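Local coordinates for protein mediator of RNA polymerase II transcription subunit 18 (Schizosaccharomyces pombe, PDB 3C0T) that serves as a subunit of the Mediator complex, the coactivator that conveys signals from gene-specific regulatory proteins to the RNA polymerase II transcription machinery, at residues R13-V18 with Q163-H168; N20-T25 with L129-F134; T70-N75 with Q148-K153. One frame throughout, in Å; residues are numbered along the deposited sequence.

Interaction 1. Residues R13-V18 with Q163-H168; sequences RRFEAV and QPWILH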
loop_
_atom_site.group_PDB
_atom_site.type_symbol
_atom_site.label_atom_id
_atom_site.label_comp_id
_atom_site.label_asym_id
_atom_site.label_seq_id
_atom_site.Cartn_x
_atom_site.Cartn_y
_atom_site.Cartn_z
ATOM N N ARG A 13 9.590 -1.585 17.890
ATOM C CA ARG A 13 10.716 -1.148 18.716
ATOM C C ARG A 13 11.879 -0.574 17.908
ATOM O O ARG A 13 12.656 0.230 18.422
ATOM C CB ARG A 13 11.224 -2.297 19.600
ATOM C CG ARG A 13 11.261 -3.662 18.917
ATOM C CD ARG A 13 12.021 -4.673 19.767
ATOM N NE ARG A 13 13.461 -4.467 19.651
ATOM C CZ ARG A 13 14.222 -5.042 18.722
ATOM N NH1 ARG A 13 13.674 -5.869 17.834
ATOM N NH2 ARG A 13 15.522 -4.769 18.660
ATOM N N ARG A 14 12.002 -0.971 16.647
ATOM C CA ARG A 14 13.095 -0.472 15.819
ATOM C C ARG A 14 12.707 0.694 14.914
ATOM O O ARG A 14 13.554 1.249 14.210
ATOM C CB ARG A 14 13.666 -1.604 14.971
ATOM C CG ARG A 14 14.395 -2.664 15.779
ATOM C CD ARG A 14 15.028 -3.677 14.855
ATOM N NE ARG A 14 15.881 -3.006 13.882
ATOM C CZ ARG A 14 15.881 -3.275 12.579
ATOM N NH1 ARG A 14 15.072 -4.208 12.088
ATOM N NH2 ARG A 14 16.681 -2.594 11.770
ATOM N N PHE A 15 11.436 1.079 14.952
ATOM C CA PHE A 15 10.947 2.170 14.121
ATOM C C PHE A 15 11.806 3.432 14.138
ATOM O O PHE A 15 12.199 3.936 13.083
ATOM C CB PHE A 15 9.519 2.546 14.520
ATOM C CG PHE A 15 8.944 3.679 13.707
ATOM C CD1 PHE A 15 8.433 3.449 12.431
ATOM C CD2 PHE A 15 8.940 4.979 14.204
ATOM C CE1 PHE A 15 7.926 4.498 11.662
ATOM C CE2 PHE A 15 8.433 6.041 13.442
ATOM C CZ PHE A 15 7.927 5.799 12.170
ATOM N N GLU A 16 12.093 3.957 15.322
ATOM C CA GLU A 16 12.877 5.182 15.396
ATOM C C GLU A 16 14.221 5.060 14.678
ATOM O O GLU A 16 14.574 5.908 13.856
ATOM C CB GLU A 16 13.109 5.592 16.855
ATOM C CG GLU A 16 13.663 7.010 16.999
ATOM C CD GLU A 16 13.955 7.408 18.446
ATOM O OE1 GLU A 16 13.968 8.635 18.730
ATOM O OE2 GLU A 16 14.181 6.499 19.284
ATOM N N ALA A 17 14.962 4.000 14.989
ATOM C CA ALA A 17 16.277 3.783 14.392
ATOM C C ALA A 17 16.225 3.577 12.876
ATOM O O ALA A 17 17.087 4.078 12.143
ATOM C CB ALA A 17 16.961 2.587 15.062
ATOM N N VAL A 18 15.221 2.843 12.404
ATOM C CA VAL A 18 15.110 2.586 10.973
ATOM C C VAL A 18 14.763 3.849 10.212
ATOM O O VAL A 18 15.322 4.115 9.150
ATOM C CB VAL A 18 14.076 1.496 10.682
ATOM C CG1 VAL A 18 13.801 1.419 9.184
ATOM C CG2 VAL A 18 14.610 0.156 11.188
ATOM N N GLN A 163 1.725 -4.415 16.294
ATOM C CA GLN A 163 1.785 -4.335 14.845
ATOM C C GLN A 163 3.095 -3.782 14.303
ATOM O O GLN A 163 3.515 -2.688 14.674
ATOM C CB GLN A 163 0.640 -3.455 14.366
ATOM C CG GLN A 163 0.341 -3.560 12.903
ATOM C CD GLN A 163 -0.912 -2.802 12.549
ATOM O OE1 GLN A 163 -1.963 -3.035 13.133
ATOM N NE2 GLN A 163 -0.808 -1.885 11.596
ATOM N N PRO A 164 3.764 -4.536 13.420
ATOM C CA PRO A 164 5.024 -4.046 12.858
ATOM C C PRO A 164 4.724 -3.046 11.736
ATOM O O PRO A 164 3.590 -2.974 11.244
ATOM C CB PRO A 164 5.665 -5.313 12.310
ATOM C CG PRO A 164 4.466 -6.075 11.817
ATOM C CD PRO A 164 3.488 -5.908 12.962
ATOM N N TRP A 165 5.728 -2.261 11.355
ATOM C CA TRP A 165 5.564 -1.319 10.259
ATOM C C TRP A 165 5.957 -2.102 9.020
ATOM O O TRP A 165 6.826 -2.977 9.083
ATOM C CB TRP A 165 6.493 -0.124 10.410
ATOM C CG TRP A 165 6.077 0.828 11.481
ATOM C CD1 TRP A 165 6.265 0.683 12.822
ATOM C CD2 TRP A 165 5.393 2.075 11.300
ATOM N NE1 TRP A 165 5.741 1.764 13.495
ATOM C CE2 TRP A 165 5.199 2.634 12.586
ATOM C CE3 TRP A 165 4.926 2.775 10.181
ATOM C CZ2 TRP A 165 4.559 3.866 12.786
ATOM C CZ3 TRP A 165 4.286 4.007 10.379
ATOM C CH2 TRP A 165 4.110 4.536 11.675
ATOM N N ILE A 166 5.310 -1.808 7.902
ATOM C CA ILE A 166 5.621 -2.500 6.661
ATOM C C ILE A 166 6.513 -1.612 5.812
ATOM O O ILE A 166 6.262 -0.409 5.683
ATOM C CB ILE A 166 4.332 -2.845 5.877
ATOM C CG1 ILE A 166 3.513 -3.870 6.663
ATOM C CG2 ILE A 166 4.678 -3.392 4.484
ATOM C CD1 ILE A 166 2.203 -4.238 6.008
ATOM N N LEU A 167 7.569 -2.205 5.258
ATOM C CA LEU A 167 8.502 -1.487 4.396
ATOM C C LEU A 167 8.244 -1.971 2.980
ATOM O O LEU A 167 8.520 -3.128 2.663
ATOM C CB LEU A 167 9.953 -1.798 4.773
ATOM C CG LEU A 167 10.855 -0.632 5.200
ATOM C CD1 LEU A 167 12.293 -1.101 5.182
ATOM C CD2 LEU A 167 10.711 0.554 4.266
ATOM N N HIS A 168 7.721 -1.091 2.131
ATOM C CA HIS A 168 7.410 -1.440 0.747
ATOM C C HIS A 168 8.238 -0.597 -0.222
ATOM O O HIS A 168 8.116 0.630 -0.252
ATOM C CB HIS A 168 5.914 -1.215 0.491
ATOM C CG HIS A 168 5.454 -1.619 -0.877
ATOM N ND1 HIS A 168 4.158 -1.435 -1.309
ATOM C CD2 HIS A 168 6.112 -2.197 -1.910
ATOM C CE1 HIS A 168 4.038 -1.880 -2.546
ATOM N NE2 HIS A 168 5.209 -2.346 -2.936
#

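Interaction 2. Residues N20-T25 with L129-F134; sequences NSLSKT and LEYFFF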
loop_
_atom_site.group_PDB
_atom_site.type_symbol
_atom_site.label_atom_id
_atom_site.label_comp_id
_atom_site.label_asym_id
_atom_site.label_seq_id
_atom_site.Cartn_x
_atom_site.Cartn_y
_atom_site.Cartn_z
ATOM N N ASN A 20 15.437 6.924 11.110
ATOM C CA ASN A 20 16.619 7.786 11.064
ATOM C C ASN A 20 17.612 7.260 10.018
ATOM O O ASN A 20 18.242 8.048 9.310
ATOM C CB ASN A 20 17.295 7.869 12.435
ATOM C CG ASN A 20 16.514 8.728 13.425
ATOM O OD1 ASN A 20 15.928 9.757 13.055
ATOM N ND2 ASN A 20 16.519 8.320 14.693
ATOM N N SER A 21 17.749 5.936 9.918
ATOM C CA SER A 21 18.654 5.352 8.926
ATOM C C SER A 21 18.156 5.701 7.523
ATOM O O SER A 21 18.951 6.019 6.636
ATOM C CB SER A 21 18.718 3.829 9.066
ATOM O OG SER A 21 19.390 3.443 10.247
ATOM N N LEU A 22 16.838 5.643 7.330
ATOM C CA LEU A 22 16.247 5.958 6.042
ATOM C C LEU A 22 16.453 7.430 5.706
ATOM O O LEU A 22 16.641 7.788 4.534
ATOM C CB LEU A 22 14.752 5.625 6.041
ATOM C CG LEU A 22 14.330 4.151 6.114
ATOM C CD1 LEU A 22 12.816 4.064 6.334
ATOM C CD2 LEU A 22 14.721 3.426 4.830
ATOM N N SER A 23 16.422 8.287 6.727
ATOM C CA SER A 23 16.607 9.725 6.516
ATOM C C SER A 23 18.064 10.050 6.253
ATOM O O SER A 23 18.384 11.055 5.623
ATOM C CB SER A 23 16.130 10.529 7.732
ATOM O OG SER A 23 14.718 10.611 7.772
ATOM N N LYS A 24 18.945 9.196 6.752
ATOM C CA LYS A 24 20.370 9.392 6.572
ATOM C C LYS A 24 20.829 8.919 5.193
ATOM O O LYS A 24 21.765 9.481 4.629
ATOM C CB LYS A 24 21.136 8.642 7.664
ATOM C CG LYS A 24 22.638 8.538 7.434
ATOM C CD LYS A 24 23.307 7.780 8.575
ATOM C CE LYS A 24 24.710 7.295 8.202
ATOM N NZ LYS A 24 24.679 6.215 7.162
ATOM N N THR A 25 20.162 7.905 4.640
ATOM C CA THR A 25 20.561 7.374 3.343
ATOM C C THR A 25 19.678 7.702 2.140
ATOM O O THR A 25 20.141 7.605 1.003
ATOM C CB THR A 25 20.719 5.838 3.399
ATOM O OG1 THR A 25 19.435 5.224 3.533
ATOM C CG2 THR A 25 21.578 5.437 4.585
ATOM N N LEU A 129 5.486 7.004 6.103
ATOM C CA LEU A 129 6.425 7.941 5.511
ATOM C C LEU A 129 6.876 7.416 4.159
ATOM O O LEU A 129 6.934 6.205 3.931
ATOM C CB LEU A 129 7.650 8.115 6.422
ATOM C CG LEU A 129 7.422 8.888 7.723
ATOM C CD1 LEU A 129 8.643 8.768 8.642
ATOM C CD2 LEU A 129 7.134 10.342 7.384
ATOM N N GLU A 130 7.200 8.331 3.260
ATOM C CA GLU A 130 7.642 7.929 1.943
ATOM C C GLU A 130 8.958 8.611 1.599
ATOM O O GLU A 130 9.113 9.820 1.782
ATOM C CB GLU A 130 6.580 8.276 0.907
ATOM C CG GLU A 130 6.551 7.316 -0.252
ATOM C CD GLU A 130 5.338 7.505 -1.147
ATOM O OE1 GLU A 130 5.230 8.584 -1.771
ATOM O OE2 GLU A 130 4.498 6.571 -1.226
ATOM N N TYR A 131 9.909 7.810 1.129
ATOM C CA TYR A 131 11.217 8.300 0.732
ATOM C C TYR A 131 11.421 7.990 -0.752
ATOM O O TYR A 131 10.596 7.309 -1.360
ATOM C CB TYR A 131 12.316 7.618 1.541
ATOM C CG TYR A 131 12.349 7.980 3.006
ATOM C CD1 TYR A 131 11.515 7.340 3.929
ATOM C CD2 TYR A 131 13.249 8.935 3.482
ATOM C CE1 TYR A 131 11.585 7.643 5.293
ATOM C CE2 TYR A 131 13.325 9.245 4.840
ATOM C CZ TYR A 131 12.495 8.592 5.736
ATOM O OH TYR A 131 12.610 8.871 7.076
ATOM N N PHE A 132 12.513 8.494 -1.329
ATOM C CA PHE A 132 12.815 8.270 -2.744
ATOM C C PHE A 132 14.321 8.163 -2.946
ATOM O O PHE A 132 15.096 8.817 -2.247
ATOM C CB PHE A 132 12.296 9.427 -3.615
ATOM C CG PHE A 132 10.996 10.016 -3.141
ATOM C CD1 PHE A 132 10.972 10.920 -2.074
ATOM C CD2 PHE A 132 9.782 9.621 -3.714
ATOM C CE1 PHE A 132 9.746 11.422 -1.574
ATOM C CE2 PHE A 132 8.550 10.115 -3.226
ATOM C CZ PHE A 132 8.534 11.013 -2.154
ATOM N N PHE A 133 14.726 7.337 -3.906
ATOM C CA PHE A 133 16.136 7.164 -4.238
ATOM C C PHE A 133 16.260 6.204 -5.428
ATOM O O PHE A 133 15.446 5.281 -5.581
ATOM C CB PHE A 133 16.911 6.630 -3.030
ATOM C CG PHE A 133 18.290 7.214 -2.890
ATOM C CD1 PHE A 133 18.466 8.589 -2.742
ATOM C CD2 PHE A 133 19.418 6.394 -2.910
ATOM C CE1 PHE A 133 19.751 9.147 -2.614
ATOM C CE2 PHE A 133 20.709 6.938 -2.783
ATOM C CZ PHE A 133 20.869 8.322 -2.635
ATOM N N PHE A 134 17.261 6.439 -6.278
ATOM C CA PHE A 134 17.490 5.607 -7.460
ATOM C C PHE A 134 16.212 5.390 -8.240
ATOM O O PHE A 134 15.956 4.283 -8.730
ATOM C CB PHE A 134 18.068 4.244 -7.060
ATOM C CG PHE A 134 19.494 4.306 -6.597
ATOM C CD1 PHE A 134 19.857 3.803 -5.351
ATOM C CD2 PHE A 134 20.477 4.875 -7.409
ATOM C CE1 PHE A 134 21.186 3.863 -4.916
ATOM C CE2 PHE A 134 21.802 4.943 -6.990
ATOM C CZ PHE A 134 22.162 4.438 -5.742
#

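Interaction 3. Residues T70-N75 with Q148-K153; sequences TEWSKN and QQRSIK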
loop_
_atom_site.group_PDB
_atom_site.type_symbol
_atom_site.label_atom_id
_atom_site.label_comp_id
_atom_site.label_asym_id
_atom_site.label_seq_id
_atom_site.Cartn_x
_atom_site.Cartn_y
_atom_site.Cartn_z
ATOM N N THR A 70 -17.621 17.169 7.622
ATOM C CA THR A 70 -18.648 16.140 7.771
ATOM C C THR A 70 -18.738 15.180 6.582
ATOM O O THR A 70 -18.986 13.985 6.758
ATOM C CB THR A 70 -20.041 16.782 8.014
ATOM O OG1 THR A 70 -20.388 17.624 6.906
ATOM C CG2 THR A 70 -20.027 17.620 9.288
ATOM N N GLU A 71 -18.539 15.699 5.376
ATOM C CA GLU A 71 -18.601 14.869 4.179
ATOM C C GLU A 71 -17.397 15.086 3.274
ATOM O O GLU A 71 -17.496 15.653 2.185
ATOM C CB GLU A 71 -19.911 15.133 3.433
ATOM C CG GLU A 71 -21.098 14.410 4.064
ATOM C CD GLU A 71 -22.439 14.980 3.642
ATOM O OE1 GLU A 71 -22.673 15.129 2.421
ATOM O OE2 GLU A 71 -23.263 15.272 4.537
ATOM N N TRP A 72 -16.255 14.614 3.757
ATOM C CA TRP A 72 -14.986 14.718 3.058
ATOM C C TRP A 72 -14.961 13.852 1.803
ATOM O O TRP A 72 -14.363 14.229 0.801
ATOM C CB TRP A 72 -13.858 14.267 3.983
ATOM C CG TRP A 72 -14.048 12.847 4.458
ATOM C CD1 TRP A 72 -14.835 12.423 5.492
ATOM C CD2 TRP A 72 -13.497 11.662 3.864
ATOM N NE1 TRP A 72 -14.811 11.050 5.578
ATOM C CE2 TRP A 72 -13.998 10.557 4.591
ATOM C CE3 TRP A 72 -12.631 11.425 2.785
ATOM C CZ2 TRP A 72 -13.658 9.234 4.275
ATOM C CZ3 TRP A 72 -12.296 10.112 2.472
ATOM C CH2 TRP A 72 -12.810 9.034 3.214
ATOM N N SER A 73 -15.605 12.690 1.866
ATOM C CA SER A 73 -15.622 11.761 0.740
ATOM C C SER A 73 -16.204 12.332 -0.552
ATOM O O SER A 73 -15.865 11.869 -1.640
ATOM C CB SER A 73 -16.362 10.476 1.126
ATOM O OG SER A 73 -17.636 10.761 1.673
ATOM N N LYS A 74 -17.077 13.331 -0.438
ATOM C CA LYS A 74 -17.672 13.956 -1.619
ATOM C C LYS A 74 -16.810 15.117 -2.109
ATOM O O LYS A 74 -16.883 15.515 -3.272
ATOM C CB LYS A 74 -19.088 14.453 -1.320
ATOM C CG LYS A 74 -20.168 13.390 -1.469
ATOM C CD LYS A 74 -21.551 14.029 -1.561
ATOM C CE LYS A 74 -22.608 13.015 -1.987
ATOM N NZ LYS A 74 -23.945 13.645 -2.196
ATOM N N ASN A 75 -15.991 15.651 -1.210
ATOM C CA ASN A 75 -15.096 16.756 -1.537
ATOM C C ASN A 75 -13.670 16.271 -1.795
ATOM O O ASN A 75 -12.710 16.998 -1.527
ATOM C CB ASN A 75 -15.072 17.777 -0.395
ATOM C CG ASN A 75 -16.316 18.639 -0.359
ATOM O OD1 ASN A 75 -17.433 18.134 -0.243
ATOM N ND2 ASN A 75 -16.129 19.951 -0.462
ATOM N N GLN A 148 -14.808 4.737 13.092
ATOM C CA GLN A 148 -16.182 4.783 12.589
ATOM C C GLN A 148 -16.089 4.615 11.067
ATOM O O GLN A 148 -15.277 5.277 10.420
ATOM C CB GLN A 148 -16.819 6.135 12.916
ATOM C CG GLN A 148 -18.299 6.077 13.245
ATOM C CD GLN A 148 -18.554 5.605 14.670
ATOM O OE1 GLN A 148 -18.156 4.501 15.057
ATOM N NE2 GLN A 148 -19.219 6.445 15.461
ATOM N N GLN A 149 -16.912 3.748 10.490
ATOM C CA GLN A 149 -16.848 3.533 9.052
ATOM C C GLN A 149 -16.895 4.824 8.227
ATOM O O GLN A 149 -17.739 5.684 8.454
ATOM C CB GLN A 149 -17.961 2.583 8.601
ATOM C CG GLN A 149 -17.920 2.284 7.108
ATOM C CD GLN A 149 -18.721 1.050 6.728
ATOM O OE1 GLN A 149 -18.397 -0.065 7.141
ATOM N NE2 GLN A 149 -19.771 1.246 5.937
ATOM N N ARG A 150 -15.968 4.939 7.276
ATOM C CA ARG A 150 -15.849 6.091 6.381
ATOM C C ARG A 150 -15.588 7.396 7.127
ATOM O O ARG A 150 -15.926 8.483 6.644
ATOM C CB ARG A 150 -17.104 6.223 5.509
ATOM C CG ARG A 150 -16.872 6.868 4.128
ATOM C CD ARG A 150 -15.777 6.147 3.323
ATOM N NE ARG A 150 -15.976 4.701 3.320
ATOM C CZ ARG A 150 -16.868 4.060 2.572
ATOM N NH1 ARG A 150 -17.654 4.733 1.741
ATOM N NH2 ARG A 150 -16.983 2.744 2.667
ATOM N N SER A 151 -14.970 7.289 8.301
ATOM C CA SER A 151 -14.654 8.461 9.111
ATOM C C SER A 151 -13.156 8.762 9.122
ATOM O O SER A 151 -12.330 7.863 9.257
ATOM C CB SER A 151 -15.143 8.254 10.549
ATOM O OG SER A 151 -14.749 9.331 11.384
ATOM N N ILE A 152 -12.811 10.036 8.974
ATOM C CA ILE A 152 -11.418 10.454 8.990
ATOM C C ILE A 152 -11.114 11.153 10.312
ATOM O O ILE A 152 -10.044 11.741 10.486
ATOM C CB ILE A 152 -11.106 11.418 7.836
ATOM C CG1 ILE A 152 -12.030 12.636 7.910
ATOM C CG2 ILE A 152 -11.259 10.699 6.510
ATOM C CD1 ILE A 152 -11.749 13.685 6.855
ATOM N N LYS A 153 -12.060 11.092 11.245
ATOM C CA LYS A 153 -11.861 11.714 12.547
ATOM C C LYS A 153 -11.127 10.750 13.474
ATOM O O LYS A 153 -11.579 9.621 13.700
ATOM C CB LYS A 153 -13.204 12.110 13.185
ATOM C CG LYS A 153 -14.002 13.135 12.386
ATOM C CD LYS A 153 -15.167 13.719 13.184
ATOM C CE LYS A 153 -16.106 12.636 13.710
ATOM N NZ LYS A 153 -16.663 11.783 12.617
#

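Interaction 1. Residues R13-V18 with Q163-H168
Phe-15 and Trp-165 form an offset stack that fastens the first turn of helix 15-25 to the start of strand 165-173, one stave of the closed antiparallel barrel. The ring of Phe-15 and the five-membered ring of the indole lie with centroids 4.2 Å apart and planes inclined by 26°, so they are splayed rather than strictly parallel. Packing is tightest along the CD1-CE1 side of the phenyl ring: CD1 of Phe-15 is 3.3 Å from CE2 of Trp-165 and CE1 stands over the middle of the indole, while CZ of Phe-15 is already 3.9 Å from CZ2 of Trp-165. The phenyl ring swings out beside the carbonyl carbon of its residue (chi1 180°), which carries it across from the helix to the indole face. Away from this stack the fit slackens. Val-18 and Leu-167 face each other one turn and two residues further on, but CG1 of Val-18 comes no closer than 5.0 Å to CD1 of Leu-167; Val-18 leans instead on Val-10 and Phe-199. Both stacked residues remain partly exposed, making this a surface contact. An alanine in place of Trp-165 would probably leave the Phe-15 ring without a surface to lie on and free to turn. The pyrrole nitrogen shares in the overlap, NE1 of Trp-165 lying 3.3 Å from CD1 of Phe-15.

Interaction 2. Residues N20-T25 with L129-F134
Leu-22 and Tyr-131 have their CA atoms 7.7 Å apart where helix 20-25 runs along strand 129-133 in nearly the same direction, the short axes approaching to 9.3 Å at an angle of 31°. The helix is laid on the strand by two aromatic residues, Tyr-131 and Phe-133, which alternate with Phe-132 so that both point toward it. Leu-22 crosses Tyr-131 at about a right angle and sets its CB over one face of the phenol, 3.9 Å from the ring centroid and 18° off the normal, a CH-pi contact displaced toward the hydroxyl end; CD1 of Leu-22 also reaches the ring, 3.9 Å from CE1 of Tyr-131. The phenol carries a polar contact at its tip. OG of Ser-23 lies in the ring plane, 2.8 Å from OH of Tyr-131, in a hydrogen bond that either hydroxyl could donate. The serine hydroxyl is anti to its carbonyl carbon (chi1 -76°), which brings it to the phenol. Face and edge contacts together probably limit how far the tyrosine can tilt. Toward the end of the helix the meeting is looser: the carbonyl O of Thr-25 stands over the centre of the Phe-133 ring, 3.8 Å from CZ. The threonine hydroxyl turns back into its own helix, OG1 of Thr-25 reaching O of Ser-21 at 3.2 Å. In the fold, strand 118-133 is held between strands 27-41 and 136-146, with Tyr-131 touching Pro-29 and Val-138. Helix 179-196 packs alongside, Leu-196 meeting Leu-22 and Leu-195 meeting Phe-133.

Interaction 3. Residues T70-N75 with Q148-K153
Trp-72 slots its indole against the type II beta turn Gln-148 to Ser-151 and the residue just beyond it, joining two loops of the barrel. Ile-152 runs past the indole in the opposite direction and covers one face: its CG2 lies over the six-membered ring, 3.5 Å from the centroid in a CH-pi contact, while CD1 of Ile-152 is 3.4 Å from CG of Trp-72. The opposite face is backed by CB of Ser-73. Held between these two, the ring presents its N-H edge to the turn, where NE1 of Trp-72 donates to O of Arg-150 at 3.0 Å; the acceptor sits near the indole plane, but the N-H...O angle of 141° makes this a bent bond. CG of Trp-72 lies between its backbone N and carbonyl carbon (chi1 59°), an orientation that carries the indole across to the turn. Arg-150 passes at about a right angle, CD 3.9 Å from CZ2 of Trp-72, and its guanidinium plane stands 85° from the indole. Thus the tryptophan meets the aliphatic part of the arginine, whose charged end turns away to a salt bridge with Glu-123. Phe-35 adds a further ring beside Trp-72. An ST turn follows on from the beta turn's last residue, Ser-151: the backbone N of Lys-153 donates to OG of Ser-151 at 3.2 Å.

In the fold
Interactions 1 and 2 are two grips on one element, helix 15-25: the first holds its N-terminal turn to strand 165-173, the second its C-terminal half to strand 118-133. Their centres are 13 Å apart and strand 136-146 lies between the two strands, so the helix spans part of the barrel wall. Interaction 3 is remote, its centre 28 Å from that of interaction 1 and 31 Å from that of interaction 2, with nearest atoms about 15 and 17 Å away; it ties loops together elsewhere on the barrel. Along the chain, interactions 2 and 3 both nest inside the loop closed by interaction 1, and their segments alternate.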